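Local coordinates for protein alanine racemase, biosynthetic (Pseudomonas aeruginosa PAO1, PDB 6A2F) that belongs to the alanine racemase family, PLP-dependent dimeric enzymes that pair an N-terminal TIM-barrel-like domain with a C-terminal beta domain, at residues V99-E104 with H129-D134; W121-S126 with N155-F160. All coordinates share one frame; numbering follows the deposited sequence.

Contact 1: V99-E104 with H129-D134; sequences VIQGAE and HRLGFD
The ring of Phe133 lies against the backbone of Ile100 to Ala103, where strand 98-100 of the alpha/beta barrel domain gives way to helix 103-112. Gln101 O sits 3.6 Å above the ring plane and over its centre, so a backbone carbonyl oxygen lies over this face. Phe133 CE2 also lies 3.4 Å from Ile100 O, and CE1 comes within 3.5 Å of Gly102 C, at the N-cap position of the helix. At the ring edge, in its plane, Ile100 CG2 packs against CZ at 3.7 Å; chi1 of -62° sets this methyl anti to the backbone N and leaves CG1 to lead away. Further along, Leu131 lies against the end of the Gln101 side chain, the two running obliquely past each other, with the CD1 and CD2 methyls both against the amide group.

No hydrogen bond joins the two segments: Phe133 N is 3.3 Å from Gln101 O, but the angle is poor. What positions them is their shared neighbour: the edge of strand 118-123 that bonds Ile100, at Trp121 and Lys123, carries on to bond Phe133, at Lys123 and Asp125. Phe133 also stacks on Trp141 and touches Leu138, both of helix 135-145. Arg130 touches the bound D-lysine, and its NH1 is hydrogen-bonded to Ser301 OG of the second subunit, while NE binds a malonate ion that probably came from the crystallisation liquor. Between Leu131 and Phe133, the backbones of Gln101 and Gly132 come close, with 4.2 Å from CA to CA and 3.1 Å from Gln101 O to Gly132 C.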
loop_
_atom_site.group_PDB
_atom_site.type_symbol
_atom_site.label_atom_id
_atom_site.label_comp_id
_atom_site.label_asym_id
_atom_site.label_seq_id
_atom_site.Cartn_x
_atom_site.Cartn_y
_atom_site.Cartn_z
ATOM N N VAL A 99 2.438 -27.424 2.374
ATOM C CA VAL A 99 3.760 -27.241 2.945
ATOM C C VAL A 99 3.694 -27.524 4.448
ATOM O O VAL A 99 2.735 -27.128 5.123
ATOM C CB VAL A 99 4.314 -25.820 2.660
ATOM C CG1 VAL A 99 5.356 -25.407 3.686
ATOM C CG2 VAL A 99 4.909 -25.747 1.262
ATOM N N ILE A 100 4.700 -28.240 4.952
ATOM C CA ILE A 100 4.918 -28.385 6.393
ATOM C C ILE A 100 6.278 -27.780 6.783
ATOM O O ILE A 100 7.318 -28.212 6.290
ATOM C CB ILE A 100 4.793 -29.854 6.860
ATOM C CG1 ILE A 100 3.376 -30.377 6.601
ATOM C CG2 ILE A 100 5.142 -29.975 8.338
ATOM C CD1 ILE A 100 3.218 -31.874 6.759
ATOM N N GLN A 101 6.237 -26.779 7.667
ATOM C CA GLN A 101 7.406 -25.974 8.059
ATOM C C GLN A 101 7.808 -26.164 9.506
ATOM O O GLN A 101 8.952 -25.903 9.865
ATOM C CB GLN A 101 7.098 -24.487 7.934
ATOM C CG GLN A 101 6.673 -24.025 6.568
ATOM C CD GLN A 101 5.899 -22.726 6.615
ATOM O OE1 GLN A 101 5.319 -22.360 7.642
ATOM N NE2 GLN A 101 5.877 -22.024 5.495
ATOM N N GLY A 102 6.851 -26.551 10.345
ATOM C CA GLY A 102 7.063 -26.599 11.786
ATOM C C GLY A 102 6.370 -27.776 12.430
ATOM O O GLY A 102 5.521 -28.422 11.813
ATOM N N ALA A 103 6.746 -28.055 13.677
ATOM C CA ALA A 103 6.193 -29.181 14.427
ATOM C C ALA A 103 4.680 -29.020 14.615
ATOM O O ALA A 103 3.914 -29.964 14.380
ATOM C CB ALA A 103 6.903 -29.331 15.769
ATOM N N GLU A 104 4.257 -27.818 15.009
ATOM C CA GLU A 104 2.839 -27.535 15.235
ATOM C C GLU A 104 2.021 -27.805 13.966
ATOM O O GLU A 104 1.031 -28.541 14.004
ATOM C CB GLU A 104 2.629 -26.096 15.737
ATOM C CG GLU A 104 3.360 -25.744 17.034
ATOM C CD GLU A 104 4.826 -25.353 16.826
ATOM O OE1 GLU A 104 5.225 -25.034 15.682
ATOM O OE2 GLU A 104 5.588 -25.358 17.820
ATOM N N HIS A 129 16.118 -18.444 8.354
ATOM C CA HIS A 129 15.783 -18.461 9.770
ATOM C C HIS A 129 14.437 -17.914 10.207
ATOM O O HIS A 129 14.304 -17.348 11.284
ATOM C CB HIS A 129 16.934 -17.943 10.632
ATOM C CG HIS A 129 18.106 -18.869 10.666
ATOM N ND1 HIS A 129 18.054 -20.108 11.264
ATOM C CD2 HIS A 129 19.352 -18.752 10.156
ATOM C CE1 HIS A 129 19.219 -20.709 11.126
ATOM N NE2 HIS A 129 20.025 -19.908 10.458
ATOM N N ARG A 130 13.444 -18.062 9.346
ATOM C CA ARG A 130 12.084 -17.717 9.748
ATOM C C ARG A 130 11.185 -18.952 9.731
ATOM O O ARG A 130 10.709 -19.393 10.785
ATOM C CB ARG A 130 11.508 -16.580 8.897
ATOM C CG ARG A 130 12.115 -15.214 9.205
ATOM C CD ARG A 130 11.398 -14.090 8.471
ATOM N NE ARG A 130 11.195 -14.403 7.058
ATOM C CZ ARG A 130 10.571 -13.618 6.184
ATOM N NH1 ARG A 130 10.447 -14.020 4.924
ATOM N NH2 ARG A 130 10.073 -12.440 6.560
ATOM N N LEU A 131 10.980 -19.519 8.544
ATOM C CA LEU A 131 10.167 -20.723 8.385
ATOM C C LEU A 131 11.031 -21.936 8.062
ATOM O O LEU A 131 12.109 -21.795 7.488
ATOM C CB LEU A 131 9.128 -20.520 7.282
ATOM C CG LEU A 131 8.074 -19.422 7.451
ATOM C CD1 LEU A 131 7.232 -19.368 6.196
ATOM C CD2 LEU A 131 7.188 -19.644 8.671
ATOM N N GLY A 132 10.557 -23.123 8.432
ATOM C CA GLY A 132 11.238 -24.372 8.071
ATOM C C GLY A 132 11.906 -25.121 9.216
ATOM O O GLY A 132 12.186 -24.542 10.266
ATOM N N PHE A 133 12.146 -26.416 9.002
ATOM C CA PHE A 133 12.843 -27.280 9.960
ATOM C C PHE A 133 14.363 -27.155 9.825
ATOM O O PHE A 133 14.868 -26.774 8.766
ATOM C CB PHE A 133 12.486 -28.751 9.709
ATOM C CG PHE A 133 11.032 -29.088 9.907
ATOM C CD1 PHE A 133 10.492 -29.193 11.187
ATOM C CD2 PHE A 133 10.211 -29.343 8.811
ATOM C CE1 PHE A 133 9.159 -29.523 11.369
ATOM C CE2 PHE A 133 8.874 -29.674 8.986
ATOM C CZ PHE A 133 8.349 -29.762 10.268
ATOM N N ASP A 134 15.088 -27.495 10.893
ATOM C CA ASP A 134 16.526 -27.777 10.787
ATOM C C ASP A 134 16.718 -29.145 10.100
ATOM O O ASP A 134 15.761 -29.920 9.998
ATOM C CB ASP A 134 17.237 -27.705 12.159
ATOM C CG ASP A 134 16.671 -28.691 13.190
ATOM O OD1 ASP A 134 16.546 -29.907 12.900
ATOM O OD2 ASP A 134 16.371 -28.246 14.319
#

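Contact 2: W121-S126 with N155-F160; sequences WLKLDS and NLISHF
Trp121 and Asn155 are paired across two parallel strands of the barrel domain, the short axes of 121-123 and 155-157 lying 36° apart. Asn155 CB rests over the six-membered indole ring in a CH-pi contact, 3.7 Å from the centroid, and ND2 stands above the same ring system toward its rim. With amide and ring planes 68° apart, the amide is tilted steeply, not stacked; ND2 is hydrogen-bonded to Glu153, and the indole NE1 to Asp97.

Three backbone bonds follow: Leu122 N to Asn155 O, Ile157 N to Leu122 O, and Leu124 N to Ile157 O at 2.8 Å. Ile157 CG2, placed between its own backbone N and carbonyl carbon, reaches Trp121 CB and Lys123 CB on one face; Leu156 CD1 meets Leu124 CB on the other.

Further along, the serine hydroxyls join in. Ser158 OG, turned anti to its N (chi1 -155°), donates to Leu124 O at 2.6 Å and accepts from Ser126 OG at 2.9 Å. A water accepts from Ser126 N and donates to His159 O.

Strand 118-123, helix 135-145 and strand 151-157 form a beta-alpha-beta unit, in which Leu122, Leu124 and Leu156 pack on Leu138 of the helix. Outside that unit, helix 169-179 touches Leu124, Leu156 and Ser158, and strand 98-100 flanks 121-123.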
loop_
_atom_site.group_PDB
_atom_site.type_symbol
_atom_site.label_atom_id
_atom_site.label_comp_id
_atom_site.label_asym_id
_atom_site.label_seq_id
_atom_site.Cartn_x
_atom_site.Cartn_y
_atom_site.Cartn_z
ATOM N N TRP A 121 5.095 -30.782 0.676
ATOM C CA TRP A 121 6.430 -30.210 0.542
ATOM C C TRP A 121 6.950 -29.870 1.933
ATOM O O TRP A 121 6.380 -29.024 2.630
ATOM C CB TRP A 121 6.394 -28.940 -0.316
ATOM C CG TRP A 121 5.946 -29.153 -1.738
ATOM C CD1 TRP A 121 4.676 -29.422 -2.170
ATOM C CD2 TRP A 121 6.767 -29.097 -2.915
ATOM N NE1 TRP A 121 4.656 -29.544 -3.540
ATOM C CE2 TRP A 121 5.923 -29.345 -4.024
ATOM C CE3 TRP A 121 8.132 -28.863 -3.141
ATOM C CZ2 TRP A 121 6.404 -29.373 -5.343
ATOM C CZ3 TRP A 121 8.610 -28.892 -4.456
ATOM C CH2 TRP A 121 7.744 -29.138 -5.536
ATOM N N LEU A 122 8.016 -30.551 2.341
ATOM C CA LEU A 122 8.658 -30.289 3.620
ATOM C C LEU A 122 9.615 -29.130 3.442
ATOM O O LEU A 122 10.451 -29.143 2.534
ATOM C CB LEU A 122 9.421 -31.525 4.118
ATOM C CG LEU A 122 8.641 -32.732 4.640
ATOM C CD1 LEU A 122 9.580 -33.899 4.895
ATOM C CD2 LEU A 122 7.881 -32.376 5.909
ATOM N N LYS A 123 9.489 -28.127 4.304
ATOM C CA LYS A 123 10.311 -26.934 4.184
ATOM C C LYS A 123 11.540 -26.979 5.068
ATOM O O LYS A 123 11.445 -27.069 6.292
ATOM C CB LYS A 123 9.503 -25.662 4.458
ATOM C CG LYS A 123 10.285 -24.383 4.173
ATOM C CD LYS A 123 9.425 -23.139 4.277
ATOM C CE LYS A 123 8.418 -23.059 3.142
ATOM N NZ LYS A 123 7.594 -21.827 3.265
ATOM N N LEU A 124 12.694 -26.911 4.421
ATOM C CA LEU A 124 13.965 -26.772 5.104
ATOM C C LEU A 124 14.264 -25.300 5.352
ATOM O O LEU A 124 14.168 -24.470 4.441
ATOM C CB LEU A 124 15.084 -27.388 4.257
ATOM C CG LEU A 124 16.533 -27.138 4.684
ATOM C CD1 LEU A 124 16.875 -27.910 5.953
ATOM C CD2 LEU A 124 17.475 -27.503 3.551
ATOM N N ASP A 125 14.730 -24.997 6.555
ATOM C CA ASP A 125 15.188 -23.661 6.848
ATOM C C ASP A 125 16.685 -23.813 6.619
ATOM O O ASP A 125 17.370 -24.466 7.393
ATOM C CB ASP A 125 14.904 -23.283 8.296
ATOM C CG ASP A 125 15.564 -21.977 8.699
ATOM O OD1 ASP A 125 16.055 -21.252 7.822
ATOM O OD2 ASP A 125 15.592 -21.678 9.902
ATOM N N SER A 126 17.184 -23.222 5.545
ATOM C CA SER A 126 18.596 -23.329 5.195
ATOM C C SER A 126 19.462 -22.112 5.516
ATOM O O SER A 126 20.629 -22.078 5.158
ATOM C CB SER A 126 18.758 -23.725 3.729
ATOM O OG SER A 126 18.173 -22.777 2.871
ATOM N N ASN A 155 7.998 -34.059 -0.835
ATOM C CA ASN A 155 8.880 -33.150 -1.561
ATOM C C ASN A 155 9.757 -32.315 -0.633
ATOM O O ASN A 155 9.531 -32.276 0.582
ATOM C CB ASN A 155 8.052 -32.231 -2.470
ATOM C CG ASN A 155 7.215 -32.999 -3.476
ATOM O OD1 ASN A 155 7.550 -34.119 -3.860
ATOM N ND2 ASN A 155 6.117 -32.397 -3.911
ATOM N N LEU A 156 10.763 -31.658 -1.208
ATOM C CA LEU A 156 11.641 -30.772 -0.448
ATOM C C LEU A 156 11.629 -29.350 -1.009
ATOM O O LEU A 156 11.731 -29.147 -2.225
ATOM C CB LEU A 156 13.071 -31.324 -0.402
ATOM C CG LEU A 156 14.125 -30.515 0.370
ATOM C CD1 LEU A 156 13.875 -30.552 1.870
ATOM C CD2 LEU A 156 15.536 -30.990 0.046
ATOM N N ILE A 157 11.507 -28.374 -0.110
ATOM C CA ILE A 157 11.515 -26.959 -0.484
ATOM C C ILE A 157 12.350 -26.120 0.500
ATOM O O ILE A 157 12.325 -26.350 1.714
ATOM C CB ILE A 157 10.074 -26.389 -0.674
ATOM C CG1 ILE A 157 10.110 -24.998 -1.328
ATOM C CG2 ILE A 157 9.293 -26.374 0.640
ATOM C CD1 ILE A 157 8.753 -24.423 -1.679
ATOM N N SER A 158 13.113 -25.177 -0.048
ATOM C CA SER A 158 13.818 -24.175 0.739
ATOM C C SER A 158 13.923 -22.891 -0.074
ATOM O O SER A 158 13.623 -22.880 -1.271
ATOM C CB SER A 158 15.202 -24.673 1.159
ATOM O OG SER A 158 15.641 -24.006 2.327
ATOM N N HIS A 159 14.353 -21.814 0.572
ATOM C CA HIS A 159 14.318 -20.489 -0.034
ATOM C C HIS A 159 15.564 -19.682 0.350
ATOM O O HIS A 159 15.937 -19.639 1.524
ATOM C CB HIS A 159 13.034 -19.766 0.401
ATOM C CG HIS A 159 12.779 -18.477 -0.317
ATOM N ND1 HIS A 159 12.306 -18.424 -1.612
ATOM C CD2 HIS A 159 12.912 -17.191 0.086
ATOM C CE1 HIS A 159 12.167 -17.162 -1.977
ATOM N NE2 HIS A 159 12.529 -16.393 -0.964
ATOM N N PHE A 160 16.198 -19.057 -0.647
ATOM C CA PHE A 160 17.425 -18.267 -0.458
ATOM C C PHE A 160 17.155 -16.934 0.223
ATOM O O PHE A 160 16.083 -16.358 0.053
ATOM C CB PHE A 160 18.090 -17.968 -1.803
ATOM C CG PHE A 160 18.807 -19.138 -2.418
ATOM C CD1 PHE A 160 19.898 -19.725 -1.783
ATOM C CD2 PHE A 160 18.416 -19.625 -3.664
ATOM C CE1 PHE A 160 20.571 -20.788 -2.367
ATOM C CE2 PHE A 160 19.088 -20.687 -4.252
ATOM C CZ PHE A 160 20.166 -21.269 -3.604
HETATM O O HOH W 1 15.762 -21.003 4.257
#

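Both contacts reach one parallel sheet; contact 2 includes strand 118-123, to which both segments of contact 1 are bonded. Contact 2 is the buried one, a direct strand pairing held by backbone hydrogen bonds and extended by serine hydroxyls. Contact 1 is only partly buried and lies where a strand passes into a helix; it relies on ring, methyl and carbonyl packing. The two touch directly, Phe133 N lying 2.9 Å from Lys123 O and Phe133 O 2.8 Å from Asp125 N, probable hydrogen bonds. Each also reaches the second subunit: contact 1 through Arg130, contact 2 through Asp125, by a salt bridge to Arg244, and His159, by a hydrogen bond to Tyr254, both of the second subunit.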